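Local coordinates for Cry23AA1 (PDB 4RHZ), which is a zinc-binding crystal protein of Bacillus thuringiensis with an aerolysin-type fold, probably a pore-forming toxin, that forms a binary complex with Cry37Aa1, at residues T22-D28 with T172-Y178; V114-Y118 with G217-G221. All coordinates share one frame; numbering follows the deposited sequence.

From the N terminus the chain passes helix 6-18 and enters strand 22-27, the first half of interaction 1. It then runs through strand 111-119, which supplies the first half of interaction 2, before strand 146-179 returns to pair with residues 22-28 and closes interaction 1. Interaction 2 closes later, when strand 211-235 brings residues 217-221 against 114-118. The two loops therefore cross, their segments alternating along the chain. Interaction 1 is an in-sheet pairing at one end of the elongated molecule, whereas interaction 2 packs two sheets near its middle. Their centres lie about 35 Å apart, linked through strands 146-179 and 211-235, neighbours in one sheet.

Interaction 1: T22-D28 with T172-Y178; sequences TVKSTYD and TLFCRGY
Leu173 lays its CD2 methyl over one face of the Tyr27 ring, 3.9 Å from the ring centroid and 12° off the normal, a CH-pi contact. The two side chains run alongside each other, pointing the same way. Ser25 brings CB to the same leucine methyl, while its OG bonds to Gln7 of helix 6-18, the helix that packs on this face. The backbones form an antiparallel pair of strand 22-27 with strand 146-179 in the large sheet of the aerolysin-type fold. Lys24 N donates to Arg176 O at 2.8 Å, and Arg176 N returns a bond to Lys24 O at 2.7 Å. On the other face these two side chains lie side by side, with Lys24 NZ 4.2 Å from Arg176 NH1, a pair of like charges. The Phe174 ring meets the Arg176 guanidinium edge-on, CE2 over the centre of its face and CZ in the plane of the ring. A water accepts from Arg176 NH1 at 2.8 Å and donates to the carbonyl oxygens of Lys24 and Phe174, tying the arginine to both strands. Farther along, Thr22 CG2 touches Tyr178 CD2 at 3.6 Å, and Thr22 O lies in plane at that ring's edge.

Interaction 2: V114-Y118 with G217-G221; sequences VSAEY and GFIEG
Two beta-sheets of the aerolysin-type fold face each other here: strand 111-119 of the four-stranded sheet packs on strand 211-235 of the large sheet, their local axes 8.7 Å apart and their N-to-C directions 141° apart. Tyr118 reaches from one sheet to the other, and its OH donates to Phe218 O at 2.7 Å. The acceptor lies in plane at the ring's edge, but the hydroxyl approaches from above the carbonyl plane, 56° out of it, and so misses the lone-pair directions. The same OH comes within 3.3 Å of Ile219 CB, and the two side chains cross at about a right angle. Ile219 extends CG1 anti to its backbone N (chi1 178°), and the turn at chi2 brings CD1 to Ala116 CB at 3.9 Å. Val114 meets the isoleucine tip to tip, CG1 to CG1 at 4.2 Å. Phe103, from neighbouring strand 96-105, touches both Val114 and Ile219, and Val161 and Val163 of strand 146-179 also touch the isoleucine. The bound zinc ion is about 8 Å from the Val114 side chain. Apart from one hydroxyl-to-carbonyl bond, the contact between these segments is apolar: side-chain packing dominates, and a main-chain acceptor satisfies the buried tyrosine hydroxyl.

Interaction 1: T22-D28 with T172-Y178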
loop_
_atom_site.group_PDB
_atom_site.type_symbol
_atom_site.label_atom_id
_atom_site.label_comp_id
_atom_site.label_asym_id
_atom_site.label_seq_id
_atom_site.Cartn_x
_atom_site.Cartn_y
_atom_site.Cartn_z
ATOM N N THR A 22 -42.680 3.587 -27.804
ATOM C CA THR A 22 -41.534 3.407 -28.644
ATOM C C THR A 22 -40.886 4.816 -28.623
ATOM O O THR A 22 -41.623 5.824 -28.731
ATOM C CB THR A 22 -42.020 2.920 -30.018
ATOM O OG1 THR A 22 -41.962 1.490 -30.056
ATOM C CG2 THR A 22 -41.214 3.344 -31.072
ATOM N N VAL A 23 -39.544 4.895 -28.431
ATOM C CA VAL A 23 -38.830 6.166 -28.369
ATOM C C VAL A 23 -37.535 6.141 -29.186
ATOM O O VAL A 23 -36.767 5.139 -29.178
ATOM C CB VAL A 23 -38.395 6.511 -26.959
ATOM C CG1 VAL A 23 -37.513 7.790 -26.934
ATOM C CG2 VAL A 23 -39.557 6.578 -25.993
ATOM N N LYS A 24 -37.305 7.220 -29.917
ATOM C CA LYS A 24 -36.073 7.371 -30.607
ATOM C C LYS A 24 -35.479 8.736 -30.271
ATOM O O LYS A 24 -36.193 9.793 -30.468
ATOM C CB LYS A 24 -36.313 7.248 -32.087
ATOM C CG LYS A 24 -35.115 6.760 -32.823
ATOM C CD LYS A 24 -34.398 7.901 -33.465
ATOM C CE LYS A 24 -34.630 7.866 -34.982
ATOM N NZ LYS A 24 -33.295 8.043 -35.661
ATOM N N SER A 25 -34.255 8.717 -29.702
ATOM C CA SER A 25 -33.482 9.946 -29.381
ATOM C C SER A 25 -32.215 10.122 -30.217
ATOM O O SER A 25 -31.650 9.178 -30.667
ATOM C CB SER A 25 -33.112 10.064 -27.877
ATOM O OG SER A 25 -32.503 8.883 -27.303
ATOM N N THR A 26 -31.738 11.343 -30.340
ATOM C CA THR A 26 -30.582 11.686 -31.108
ATOM C C THR A 26 -29.953 12.818 -30.359
ATOM O O THR A 26 -30.621 13.732 -29.943
ATOM C CB THR A 26 -30.999 12.188 -32.498
ATOM O OG1 THR A 26 -31.657 11.095 -33.176
ATOM C CG2 THR A 26 -29.799 12.504 -33.320
ATOM N N TYR A 27 -28.656 12.741 -30.161
ATOM C CA TYR A 27 -27.905 13.813 -29.508
ATOM C C TYR A 27 -27.921 14.998 -30.411
ATOM O O TYR A 27 -27.678 14.859 -31.585
ATOM C CB TYR A 27 -26.439 13.354 -29.160
ATOM C CG TYR A 27 -26.424 12.458 -27.941
ATOM C CD1 TYR A 27 -26.391 11.104 -28.052
ATOM C CD2 TYR A 27 -26.437 12.993 -26.668
ATOM C CE1 TYR A 27 -26.411 10.266 -26.899
ATOM C CE2 TYR A 27 -26.411 12.166 -25.554
ATOM C CZ TYR A 27 -26.403 10.814 -25.680
ATOM O OH TYR A 27 -26.393 10.004 -24.504
ATOM N N ASP A 28 -28.255 16.152 -29.866
ATOM C CA ASP A 28 -28.225 17.373 -30.636
ATOM C C ASP A 28 -26.751 17.755 -30.873
ATOM O O ASP A 28 -25.917 17.557 -29.988
ATOM C CB ASP A 28 -28.967 18.488 -29.898
ATOM C CG ASP A 28 -29.011 19.786 -30.689
ATOM O OD1 ASP A 28 -29.707 19.871 -31.713
ATOM O OD2 ASP A 28 -28.353 20.750 -30.275
ATOM N N THR A 172 -28.726 19.028 -25.548
ATOM C CA THR A 172 -30.015 18.368 -25.507
ATOM C C THR A 172 -30.004 17.150 -26.381
ATOM O O THR A 172 -29.093 16.961 -27.195
ATOM C CB THR A 172 -31.109 19.290 -26.079
ATOM O OG1 THR A 172 -30.759 19.649 -27.431
ATOM C CG2 THR A 172 -31.299 20.551 -25.243
ATOM N N LEU A 173 -31.012 16.311 -26.193
ATOM C CA LEU A 173 -31.336 15.265 -27.148
ATOM C C LEU A 173 -32.652 15.661 -27.821
ATOM O O LEU A 173 -33.569 16.218 -27.177
ATOM C CB LEU A 173 -31.511 13.894 -26.461
ATOM C CG LEU A 173 -30.165 13.310 -25.996
ATOM C CD1 LEU A 173 -29.838 13.914 -24.589
ATOM C CD2 LEU A 173 -30.205 11.782 -25.997
ATOM N N PHE A 174 -32.727 15.321 -29.097
ATOM C CA PHE A 174 -33.929 15.408 -29.818
ATOM C C PHE A 174 -34.680 14.124 -29.666
ATOM O O PHE A 174 -34.196 13.102 -30.114
ATOM C CB PHE A 174 -33.683 15.731 -31.302
ATOM C CG PHE A 174 -34.989 16.011 -32.055
ATOM C CD1 PHE A 174 -35.833 17.044 -31.637
ATOM C CD2 PHE A 174 -35.407 15.195 -33.047
ATOM C CE1 PHE A 174 -37.036 17.298 -32.259
ATOM C CE2 PHE A 174 -36.625 15.426 -33.670
ATOM C CZ PHE A 174 -37.436 16.498 -33.283
ATOM N N CYS A 175 -35.872 14.153 -29.070
ATOM C CA CYS A 175 -36.607 12.899 -28.795
ATOM C C CYS A 175 -37.992 12.760 -29.489
ATOM O O CYS A 175 -38.865 13.651 -29.406
ATOM C CB CYS A 175 -36.736 12.635 -27.269
ATOM S SG CYS A 175 -35.315 13.305 -26.263
ATOM N N ARG A 176 -38.155 11.635 -30.161
ATOM C CA ARG A 176 -39.338 11.278 -30.858
ATOM C C ARG A 176 -40.024 10.163 -30.072
ATOM O O ARG A 176 -39.431 9.112 -29.878
ATOM C CB ARG A 176 -38.980 10.797 -32.297
ATOM C CG ARG A 176 -38.206 11.850 -33.236
ATOM C CD ARG A 176 -37.827 11.202 -34.596
ATOM N NE ARG A 176 -37.311 12.084 -35.660
ATOM C CZ ARG A 176 -35.999 12.357 -35.887
ATOM N NH1 ARG A 176 -35.072 11.846 -35.058
ATOM N NH2 ARG A 176 -35.599 13.146 -36.934
ATOM N N GLY A 177 -41.262 10.394 -29.602
ATOM C CA GLY A 177 -42.081 9.368 -28.972
ATOM C C GLY A 177 -43.191 8.906 -29.898
ATOM O O GLY A 177 -43.792 9.712 -30.580
ATOM N N TYR A 178 -43.456 7.615 -29.939
ATOM C CA TYR A 178 -44.498 7.054 -30.748
ATOM C C TYR A 178 -45.378 6.203 -29.892
ATOM O O TYR A 178 -44.919 5.661 -28.885
ATOM C CB TYR A 178 -43.949 6.143 -31.836
ATOM C CG TYR A 178 -42.879 6.754 -32.652
ATOM C CD1 TYR A 178 -43.143 7.323 -33.895
ATOM C CD2 TYR A 178 -41.543 6.775 -32.156
ATOM C CE1 TYR A 178 -42.068 7.905 -34.664
ATOM C CE2 TYR A 178 -40.521 7.345 -32.855
ATOM C CZ TYR A 178 -40.770 7.903 -34.113
ATOM O OH TYR A 178 -39.681 8.411 -34.761
HETATM O O HOH W 1 -34.903 11.330 -32.316
#

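Interaction 2: V114-Y118 with G217-G221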
loop_
_atom_site.group_PDB
_atom_site.type_symbol
_atom_site.label_atom_id
_atom_site.label_comp_id
_atom_site.label_asym_id
_atom_site.label_seq_id
_atom_site.Cartn_x
_atom_site.Cartn_y
_atom_site.Cartn_z
ATOM N N VAL A 114 1.675 6.554 -10.360
ATOM C CA VAL A 114 0.930 5.554 -11.105
ATOM C C VAL A 114 -0.193 6.206 -11.957
ATOM O O VAL A 114 -0.765 7.247 -11.600
ATOM C CB VAL A 114 0.397 4.456 -10.151
ATOM C CG1 VAL A 114 -0.671 4.994 -9.228
ATOM C CG2 VAL A 114 -0.164 3.278 -10.937
ATOM N N SER A 115 -0.499 5.580 -13.073
ATOM C CA SER A 115 -1.395 6.163 -14.049
ATOM C C SER A 115 -2.420 5.102 -14.418
ATOM O O SER A 115 -2.118 3.895 -14.460
ATOM C CB SER A 115 -0.623 6.524 -15.333
ATOM O OG SER A 115 0.043 7.784 -15.220
ATOM N N ALA A 116 -3.634 5.546 -14.720
ATOM C CA ALA A 116 -4.588 4.609 -15.286
ATOM C C ALA A 116 -5.546 5.330 -16.248
ATOM O O ALA A 116 -5.735 6.556 -16.165
ATOM C CB ALA A 116 -5.331 3.851 -14.186
ATOM N N GLU A 117 -6.065 4.543 -17.185
ATOM C CA GLU A 117 -7.088 4.972 -18.089
ATOM C C GLU A 117 -8.516 4.656 -17.587
ATOM O O GLU A 117 -8.905 3.503 -17.435
ATOM C CB GLU A 117 -6.903 4.428 -19.521
ATOM C CG GLU A 117 -7.595 5.489 -20.451
ATOM C CD GLU A 117 -7.193 5.435 -21.861
ATOM O OE1 GLU A 117 -7.854 6.136 -22.655
ATOM O OE2 GLU A 117 -6.240 4.704 -22.189
ATOM N N TYR A 118 -9.256 5.707 -17.308
ATOM C CA TYR A 118 -10.674 5.576 -16.999
ATOM C C TYR A 118 -11.619 5.828 -18.194
ATOM O O TYR A 118 -11.731 6.960 -18.674
ATOM C CB TYR A 118 -11.022 6.452 -15.837
ATOM C CG TYR A 118 -10.303 5.974 -14.602
ATOM C CD1 TYR A 118 -10.841 4.979 -13.808
ATOM C CD2 TYR A 118 -9.037 6.490 -14.264
ATOM C CE1 TYR A 118 -10.179 4.546 -12.673
ATOM C CE2 TYR A 118 -8.353 6.033 -13.142
ATOM C CZ TYR A 118 -8.913 5.087 -12.360
ATOM O OH TYR A 118 -8.204 4.666 -11.246
ATOM N N GLY A 217 -14.766 5.240 -8.976
ATOM C CA GLY A 217 -13.960 4.045 -9.302
ATOM C C GLY A 217 -12.813 3.854 -8.339
ATOM O O GLY A 217 -12.852 4.334 -7.193
ATOM N N PHE A 218 -11.764 3.178 -8.788
ATOM C CA PHE A 218 -10.604 3.005 -7.896
ATOM C C PHE A 218 -9.265 2.892 -8.648
ATOM O O PHE A 218 -9.258 2.663 -9.849
ATOM C CB PHE A 218 -10.844 1.826 -6.959
ATOM C CG PHE A 218 -10.936 0.516 -7.673
ATOM C CD1 PHE A 218 -9.785 -0.240 -7.899
ATOM C CD2 PHE A 218 -12.182 0.021 -8.115
ATOM C CE1 PHE A 218 -9.861 -1.471 -8.570
ATOM C CE2 PHE A 218 -12.290 -1.206 -8.780
ATOM C CZ PHE A 218 -11.124 -1.958 -9.037
ATOM N N ILE A 219 -8.145 3.044 -7.928
ATOM C CA ILE A 219 -6.810 2.657 -8.448
ATOM C C ILE A 219 -6.177 1.864 -7.286
ATOM O O ILE A 219 -6.178 2.329 -6.142
ATOM C CB ILE A 219 -6.046 3.935 -8.853
ATOM C CG1 ILE A 219 -4.633 3.662 -9.351
ATOM C CG2 ILE A 219 -5.944 4.962 -7.686
ATOM C CD1 ILE A 219 -4.607 2.804 -10.503
ATOM N N GLU A 220 -5.763 0.629 -7.523
ATOM C CA GLU A 220 -5.182 -0.154 -6.510
ATOM C C GLU A 220 -3.922 -0.867 -7.037
ATOM O O GLU A 220 -3.747 -1.030 -8.267
ATOM C CB GLU A 220 -6.172 -1.141 -5.901
ATOM C CG GLU A 220 -6.366 -2.328 -6.739
ATOM C CD GLU A 220 -7.215 -3.422 -6.071
ATOM O OE1 GLU A 220 -7.175 -3.578 -4.816
ATOM O OE2 GLU A 220 -7.901 -4.162 -6.809
ATOM N N GLY A 221 -3.046 -1.307 -6.118
ATOM C CA GLY A 221 -1.668 -1.802 -6.500
ATOM C C GLY A 221 -0.841 -2.296 -5.288
ATOM O O GLY A 221 -1.198 -2.028 -4.128
#